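EST1E (Clostridium proteoclasticum, PDB 2WTM) hydrolyses feruloyl esters as a promiscuous feruloyl esterase, probably by the serine-hydrolase chemistry of the alpha/beta-hydrolase fold. Local coordinates at residues A[191-196]-A[217-222]; A[34-39]-A[107-112]. All coordinates share one frame; numbering follows the deposited sequence.

How the contacts relate
From the N terminus, the chain runs up strand 27-33 into the loop 34-39, and contact 2 closes when it returns, after 67 intervening residues, along strand 99-107 and turns into helix 109-120. Contact 1 opens only after that and closes a much shorter loop: strand 192-197, helix 205-214 and strand 218-223 form one beta-alpha-beta unit. The two contacts are thus in series, neither nested nor crossing. Contact 2 joins two neighbouring strands' exits near the centre of the fold, while contact 1 attaches the last strand to the same sheet. Their centres lie about 17 Å apart and their nearest atoms about 7 Å, without touching.

Contact 1: A[191-196]-A[217-222]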
ATOM      1  N   PRO A 191       8.997 -16.154 -16.032  1.00 14.34           N
ATOM      2  CA  PRO A 191       8.412 -17.407 -15.702  1.00 14.09           C
ATOM      3  C   PRO A 191       7.758 -17.481 -14.322  1.00 13.60           C
ATOM      4  O   PRO A 191       8.345 -17.020 -13.338  1.00 13.70           O
ATOM      5  CB  PRO A 191       9.587 -18.397 -15.751  1.00 13.16           C
ATOM      6  CG  PRO A 191      10.521 -17.722 -16.716  1.00 14.38           C
ATOM      7  CD  PRO A 191      10.432 -16.281 -16.293  1.00 15.36           C
ATOM      8  N   VAL A 192       6.584 -18.095 -14.322  1.00 12.61           N
ATOM      9  CA  VAL A 192       5.780 -18.355 -13.151  1.00 12.45           C
ATOM     10  C   VAL A 192       5.389 -19.830 -13.016  1.00 13.60           C
ATOM     11  O   VAL A 192       5.014 -20.463 -14.016  1.00 14.04           O
ATOM     12  CB  VAL A 192       4.488 -17.466 -13.182  1.00 11.88           C
ATOM     13  CG1 VAL A 192       3.665 -17.679 -11.989  1.00 12.76           C
ATOM     14  CG2 VAL A 192       4.862 -16.050 -13.371  1.00 11.84           C
ATOM     15  N   LEU A 193       5.492 -20.359 -11.774  1.00 12.85           N
ATOM     16  CA  LEU A 193       4.931 -21.667 -11.444  1.00 12.75           C
ATOM     17  C   LEU A 193       3.899 -21.523 -10.366  1.00 12.98           C
ATOM     18  O   LEU A 193       4.232 -21.142  -9.226  1.00 13.16           O
ATOM     19  CB  LEU A 193       5.980 -22.648 -10.950  1.00 13.08           C
ATOM     20  CG  LEU A 193       5.509 -23.986 -10.408  1.00 12.60           C
ATOM     21  CD1 LEU A 193       5.070 -24.905 -11.548  1.00 18.05           C
ATOM     22  CD2 LEU A 193       6.629 -24.720  -9.635  1.00 14.08           C
ATOM     23  N   ILE A 194       2.637 -21.762 -10.728  1.00 12.59           N
ATOM     24  CA  ILE A 194       1.583 -21.837  -9.692  1.00 13.74           C
ATOM     25  C   ILE A 194       1.341 -23.271  -9.358  1.00 15.82           C
ATOM     26  O   ILE A 194       1.196 -24.106 -10.277  1.00 15.05           O
ATOM     27  CB  ILE A 194       0.258 -21.147 -10.094  1.00 12.99           C
ATOM     28  CG1 ILE A 194       0.508 -19.665 -10.258  1.00 16.24           C
ATOM     29  CG2 ILE A 194      -0.774 -21.398  -9.030  1.00 14.30           C
ATOM     30  CD1 ILE A 194      -0.740 -18.955 -10.786  1.00 14.96           C
ATOM     31  N   VAL A 195       1.330 -23.570  -8.069  1.00 14.70           N
ATOM     32  CA  VAL A 195       0.943 -24.917  -7.558  1.00 15.16           C
ATOM     33  C   VAL A 195      -0.327 -24.776  -6.754  1.00 15.12           C
ATOM     34  O   VAL A 195      -0.503 -23.755  -6.046  1.00 15.31           O
ATOM     35  CB  VAL A 195       2.082 -25.486  -6.667  1.00 15.71           C
ATOM     36  CG1 VAL A 195       1.719 -26.930  -6.274  1.00 19.19           C
ATOM     37  CG2 VAL A 195       3.370 -25.413  -7.389  1.00 15.12           C
ATOM     38  N   HIS A 196      -1.285 -25.722  -6.860  1.00 13.71           N
ATOM     39  CA  HIS A 196      -2.500 -25.633  -6.111  1.00 13.55           C
ATOM     40  C   HIS A 196      -3.170 -26.990  -6.049  1.00 13.54           C
ATOM     41  O   HIS A 196      -3.207 -27.687  -7.067  1.00 13.46           O
ATOM     42  CB  HIS A 196      -3.445 -24.628  -6.827  1.00 12.82           C
ATOM     43  CG  HIS A 196      -4.418 -23.915  -5.948  1.00 13.14           C
ATOM     44  ND1 HIS A 196      -4.534 -22.535  -5.931  1.00 17.12           N
ATOM     45  CD2 HIS A 196      -5.324 -24.371  -5.073  1.00 18.14           C
ATOM     46  CE1 HIS A 196      -5.466 -22.188  -5.079  1.00 15.84           C
ATOM     47  NE2 HIS A 196      -5.959 -23.281  -4.522  1.00 17.85           N
ATOM     48  N   ASN A 217       3.686 -16.282 -19.064  1.00 16.64           N
ATOM     49  CA  ASN A 217       4.567 -17.449 -19.020  0.50 16.40           C
ATOM     50  C   ASN A 217       4.317 -18.189 -17.681  1.00 16.89           C
ATOM     51  O   ASN A 217       5.196 -18.158 -16.836  1.00 19.67           O
ATOM     52  CB  ASN A 217       6.032 -16.998 -19.079  0.50 17.32           C
ATOM     53  CG  ASN A 217       6.538 -16.688 -20.502  0.50 17.73           C
ATOM     54  OD1 ASN A 217       6.416 -17.521 -21.403  0.50 18.27           O
ATOM     55  ND2 ASN A 217       7.154 -15.527 -20.679  0.50 15.47           N
ATOM     56  N   CYS A 218       3.186 -18.861 -17.525  1.00 17.15           N
ATOM     57  CA  CYS A 218       2.915 -19.589 -16.300  1.00 15.84           C
ATOM     58  C   CYS A 218       2.581 -21.030 -16.527  1.00 18.31           C
ATOM     59  O   CYS A 218       1.750 -21.367 -17.358  1.00 19.83           O
ATOM     60  CB  CYS A 218       1.753 -18.927 -15.549  1.00 16.39           C
ATOM     61  SG  CYS A 218       1.248 -19.759 -14.007  1.00 16.89           S
ATOM     62  N   LYS A 219       3.215 -21.899 -15.763  1.00 17.30           N
ATOM     63  CA  LYS A 219       2.793 -23.283 -15.676  1.00 18.87           C
ATOM     64  C   LYS A 219       2.029 -23.546 -14.407  1.00 17.76           C
ATOM     65  O   LYS A 219       2.467 -23.131 -13.315  1.00 16.95           O
ATOM     66  CB  LYS A 219       4.033 -24.199 -15.721  1.00 19.34           C
ATOM     67  CG  LYS A 219       3.756 -25.650 -15.484  1.00 20.38           C
ATOM     68  CD  LYS A 219       5.071 -26.400 -15.456  1.00 24.66           C
ATOM     69  CE  LYS A 219       4.887 -27.889 -15.525  1.00 28.25           C
ATOM     70  NZ  LYS A 219       6.182 -28.448 -15.035  1.00 35.85           N
ATOM     71  N   LEU A 220       0.889 -24.217 -14.545  1.00 17.08           N
ATOM     72  CA  LEU A 220       0.089 -24.613 -13.403  1.00 18.00           C
ATOM     73  C   LEU A 220       0.323 -26.071 -13.082  1.00 17.90           C
ATOM     74  O   LEU A 220       0.097 -26.929 -13.937  1.00 17.72           O
ATOM     75  CB  LEU A 220      -1.390 -24.421 -13.658  1.00 18.09           C
ATOM     76  CG  LEU A 220      -2.339 -24.917 -12.571  1.00 19.31           C
ATOM     77  CD1 LEU A 220      -2.108 -24.157 -11.260  1.00 21.98           C
ATOM     78  CD2 LEU A 220      -3.771 -24.841 -13.016  1.00 21.29           C
ATOM     79  N   VAL A 221       0.751 -26.343 -11.872  1.00 16.26           N
ATOM     80  CA  VAL A 221       0.805 -27.694 -11.358  1.00 17.15           C
ATOM     81  C   VAL A 221      -0.292 -27.965 -10.356  1.00 16.51           C
ATOM     82  O   VAL A 221      -0.364 -27.372  -9.322  1.00 14.92           O
ATOM     83  CB  VAL A 221       2.163 -28.052 -10.783  1.00 16.90           C
ATOM     84  CG1 VAL A 221       2.116 -29.425 -10.167  1.00 20.39           C
ATOM     85  CG2 VAL A 221       3.185 -28.058 -11.894  1.00 18.95           C
ATOM     86  N   THR A 222      -1.211 -28.891 -10.695  1.00 16.68           N
ATOM     87  CA  THR A 222      -2.325 -29.216  -9.882  1.00 18.14           C
ATOM     88  C   THR A 222      -1.923 -30.380  -9.012  1.00 18.98           C
ATOM     89  O   THR A 222      -1.290 -31.332  -9.517  1.00 20.47           O
ATOM     90  CB  THR A 222      -3.545 -29.592 -10.745  1.00 19.71           C
ATOM     91  OG1 THR A 222      -3.875 -28.440 -11.522  1.00 19.06           O
ATOM     92  CG2 THR A 222      -4.733 -30.002  -9.883  1.00 19.47           C
TER
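V192 and C218 pair in two parallel strands, in register through to H196 and T222; the short axes come within 4.7 Å and their directions differ by 19°. Together with helix 205-214 they make a beta-alpha-beta crossover, and strand 218-223 is the outermost of the main sheet on this side.

Five backbone hydrogen bonds run between the strands in the parallel pattern. V192 N donates to N217 O and its own carbonyl takes K219 N; I194 N goes to K219 O, while V221 N reaches I194 O at 2.8 Å with a nearly straight N-H...O angle of 167°. The last, H196 N to V221 O, is longer at 3.1 Å. CA-H...O contacts supplement them, such as C218 CA to V192 O at 3.2 Å.

Apolar side chains meet on both faces. On the one covered by helix 205-214, a chi1 of 178° swings C218 SG to the carbonyl side, where it reaches between V192 and I194, 3.8 Å from both V192 CG1 and I194 CG1. Further along the same face, L220 CD1 lies 3.8 Å from I194 CG2. On the other face, toward helix 234-249, L193 CD1 meets V221 CG2 at 3.7 Å, the two side chains crossing obliquely.

The polar ends look elsewhere: H196 ND1 bonds S208 and its NE2 the carbonyl of V203, while T222 OG1 bonds Y205. Direct polar bonding between the strands is therefore a matter of backbone, and the side chains add hydrophobic contacts that join the edge strand to its neighbour between helices 205-214 and 234-249, one on each face.

Contact 2: A[34-39]-A[107-112]; sequences HGFTGH and HSQGGL. With PO4 (phosphate ion), chain E.
The F36 ring and the Q109 amide meet with their planes 74° apart, Q109 OE1 approaching CD1 of F36 obliquely at 3.5 Å. Near the plane of the F36 ring, at its edge, stands phosphate O2, and the W163 ring meets the F36 ring edge-to-face. Residues 107-112 are probably the nucleophile elbow of an alpha/beta-hydrolase: S108, with a positive phi of 59°, sits between strand 99-107 and helix 109-120 and is probably the nucleophile. The imidazole of H34 carries H39 CA over one face and, in its own plane, its ND1-H donates to G35 O, which also accepts the N-H of G38 across a type II turn.

A phosphate, probably from the crystallisation liquor, occupies the probable active site. Its O4 accepts the N-H of F36 (N to O4 2.8 Å) and that of Q109 (N to O4 2.9 Å), one amide from each segment, consistent with an oxyanion hole. S108 OG makes a short contact with phosphate O3 (2.5 Å), and H228 NE2 also bonds the ion.

Y172 and H77 hold the two ends of the Q109 amide, fixing its rotation beside F36. Behind the site the backbones pack closely, H34 O lying 3.1 Å from G110 CA. Separately, a water accepts the N-H of G35, 2.8 Å from G35 N, and makes at most a weak contact with H107 ND1.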
ATOM      1  N   HIS A  34       5.423 -16.585   3.830  1.00 10.93           N
ATOM      2  CA  HIS A  34       4.347 -17.393   4.346  1.00 10.07           C
ATOM      3  C   HIS A  34       2.962 -16.720   4.228  1.00 10.33           C
ATOM      4  O   HIS A  34       2.867 -15.557   3.766  1.00 10.35           O
ATOM      5  CB  HIS A  34       4.635 -17.598   5.829  1.00 10.55           C
ATOM      6  CG  HIS A  34       4.697 -16.329   6.578  1.00  9.59           C
ATOM      7  ND1 HIS A  34       3.543 -15.687   6.996  1.00  7.84           N
ATOM      8  CD2 HIS A  34       5.728 -15.552   6.964  1.00  8.60           C
ATOM      9  CE1 HIS A  34       3.883 -14.546   7.569  1.00  8.17           C
ATOM     10  NE2 HIS A  34       5.197 -14.434   7.567  1.00  9.28           N
ATOM     11  N   GLY A  35       1.924 -17.427   4.705  1.00 10.93           N
ATOM     12  CA  GLY A  35       0.565 -16.901   4.641  1.00 11.63           C
ATOM     13  C   GLY A  35       0.037 -16.255   5.914  1.00 10.95           C
ATOM     14  O   GLY A  35       0.764 -16.001   6.889  1.00 11.75           O
ATOM     15  N   PHE A  36      -1.239 -15.908   5.849  1.00  9.96           N
ATOM     16  CA  PHE A  36      -2.021 -15.197   6.892  1.00 10.57           C
ATOM     17  C   PHE A  36      -2.133 -16.105   8.081  1.00 11.30           C
ATOM     18  O   PHE A  36      -2.647 -17.205   7.943  1.00 13.76           O
ATOM     19  CB  PHE A  36      -3.384 -14.930   6.263  1.00 10.66           C
ATOM     20  CG  PHE A  36      -4.459 -14.329   7.142  1.00 12.54           C
ATOM     21  CD1 PHE A  36      -4.731 -12.966   7.124  1.00 12.59           C
ATOM     22  CD2 PHE A  36      -5.385 -15.123   7.805  1.00 11.17           C
ATOM     23  CE1 PHE A  36      -5.784 -12.385   7.843  1.00 12.24           C
ATOM     24  CE2 PHE A  36      -6.428 -14.535   8.509  1.00 11.12           C
ATOM     25  CZ  PHE A  36      -6.667 -13.177   8.482  1.00 11.09           C
ATOM     26  N   THR A  37      -1.655 -15.616   9.218  1.00 13.61           N
ATOM     27  CA  THR A  37      -1.467 -16.415  10.499  1.00 13.94           C
ATOM     28  C   THR A  37      -0.267 -17.340  10.481  1.00 15.89           C
ATOM     29  O   THR A  37       0.035 -18.001  11.521  1.00 15.33           O
ATOM     30  CB  THR A  37      -2.715 -17.228  11.003  1.00 15.04           C
ATOM     31  OG1 THR A  37      -2.857 -18.469  10.288  1.00 13.65           O
ATOM     32  CG2 THR A  37      -4.019 -16.424  10.927  1.00 14.34           C
ATOM     33  N   GLY A  38       0.409 -17.442   9.343  1.00 13.20           N
ATOM     34  CA  GLY A  38       1.527 -18.352   9.159  1.00 13.51           C
ATOM     35  C   GLY A  38       2.827 -17.752   9.598  1.00 12.16           C
ATOM     36  O   GLY A  38       2.925 -16.716  10.253  1.00 12.40           O
ATOM     37  N   HIS A  39       3.891 -18.494   9.356  1.00 13.41           N
ATOM     38  CA  HIS A  39       5.223 -18.103   9.728  1.00 13.18           C
ATOM     39  C   HIS A  39       6.227 -18.993   8.982  1.00 13.70           C
ATOM     40  O   HIS A  39       5.870 -19.967   8.300  1.00 12.26           O
ATOM     41  CB  HIS A  39       5.427 -18.219  11.235  1.00 14.84           C
ATOM     42  CG  HIS A  39       5.138 -19.585  11.763  1.00 17.31           C
ATOM     43  ND1 HIS A  39       6.109 -20.558  11.842  1.00 19.31           N
ATOM     44  CD2 HIS A  39       3.994 -20.148  12.217  1.00 17.85           C
ATOM     45  CE1 HIS A  39       5.564 -21.677  12.303  1.00 19.45           C
ATOM     46  NE2 HIS A  39       4.296 -21.446  12.583  1.00 21.63           N
ATOM     47  N   HIS A 107       3.301 -18.777  -0.018  1.00  9.89           N
ATOM     48  CA  HIS A 107       2.081 -19.555   0.126  1.00  9.93           C
ATOM     49  C   HIS A 107       0.879 -18.704   0.510  1.00 11.43           C
ATOM     50  O   HIS A 107       0.946 -17.898   1.465  1.00  9.88           O
ATOM     51  CB  HIS A 107       2.354 -20.650   1.157  1.00 10.55           C
ATOM     52  CG  HIS A 107       1.210 -21.606   1.335  1.00 12.30           C
ATOM     53  ND1 HIS A 107       0.335 -21.527   2.400  1.00 14.57           N
ATOM     54  CD2 HIS A 107       0.763 -22.602   0.547  1.00 12.09           C
ATOM     55  CE1 HIS A 107      -0.577 -22.480   2.267  1.00 15.99           C
ATOM     56  NE2 HIS A 107      -0.336 -23.139   1.153  1.00 14.62           N
ATOM     57  N   SER A 108      -0.238 -18.935  -0.215  1.00  9.56           N
ATOM     58  CA  SER A 108      -1.549 -18.402   0.127  1.00 10.86           C
ATOM     59  C   SER A 108      -1.520 -16.857   0.165  1.00 10.63           C
ATOM     60  O   SER A 108      -1.244 -16.289  -0.847  1.00  9.24           O
ATOM     61  CB  SER A 108      -2.140 -19.061   1.377  1.00 13.80           C
ATOM     62  OG  SER A 108      -3.541 -18.754   1.435  1.00 14.34           O
ATOM     63  N   GLN A 109      -1.780 -16.204   1.295  1.00 10.13           N
ATOM     64  CA  GLN A 109      -1.557 -14.739   1.325  1.00  9.43           C
ATOM     65  C   GLN A 109      -0.153 -14.336   0.936  1.00  9.36           C
ATOM     66  O   GLN A 109       0.075 -13.312   0.309  1.00  9.02           O
ATOM     67  CB  GLN A 109      -1.924 -14.097   2.652  1.00  9.31           C
ATOM     68  CG  GLN A 109      -1.756 -12.598   2.660  1.00 10.31           C
ATOM     69  CD  GLN A 109      -2.384 -11.999   3.934  1.00 10.72           C
ATOM     70  OE1 GLN A 109      -3.653 -11.928   3.947  1.00 13.43           O
ATOM     71  NE2 GLN A 109      -1.650 -11.506   4.875  1.00  6.64           N
ATOM     72  N   GLY A 110       0.851 -15.166   1.228  1.00  9.00           N
ATOM     73  CA  GLY A 110       2.213 -14.947   0.781  1.00 10.36           C
ATOM     74  C   GLY A 110       2.401 -15.126  -0.707  1.00  8.52           C
ATOM     75  O   GLY A 110       3.232 -14.492  -1.310  1.00  8.81           O
ATOM     76  N   GLY A 111       1.564 -15.982  -1.291  1.00  9.10           N
ATOM     77  CA  GLY A 111       1.569 -16.272  -2.729  1.00  9.92           C
ATOM     78  C   GLY A 111       0.989 -15.086  -3.457  1.00  7.80           C
ATOM     79  O   GLY A 111       1.604 -14.598  -4.429  1.00  9.00           O
ATOM     80  N   LEU A 112      -0.151 -14.577  -2.969  1.00  8.12           N
ATOM     81  CA  LEU A 112      -0.647 -13.292  -3.442  1.00  9.21           C
ATOM     82  C   LEU A 112       0.409 -12.181  -3.333  1.00  8.74           C
ATOM     83  O   LEU A 112       0.727 -11.462  -4.286  1.00  8.03           O
ATOM     84  CB  LEU A 112      -1.889 -12.881  -2.712  1.00  9.96           C
ATOM     85  CG  LEU A 112      -2.404 -11.426  -3.006  1.00  8.14           C
ATOM     86  CD1 LEU A 112      -2.732 -11.133  -4.465  1.00 10.87           C
ATOM     87  CD2 LEU A 112      -3.538 -11.113  -2.010  1.00 10.43           C
TER
HETATM   88  P   PO4 E1249      -3.244 -18.465   4.612  1.00 27.61           P
HETATM   89  O1  PO4 E1249      -2.096 -19.373   5.039  1.00 29.77           O
HETATM   90  O2  PO4 E1249      -3.960 -18.257   5.926  1.00 27.00           O
HETATM   91  O3  PO4 E1249      -4.233 -19.239   3.750  1.00 29.06           O
HETATM   92  O4  PO4 E1249      -2.823 -17.171   3.858  1.00 15.24           O
HETATM   93  O   HOH W   1       1.993 -20.190   5.009  1.00 18.08           O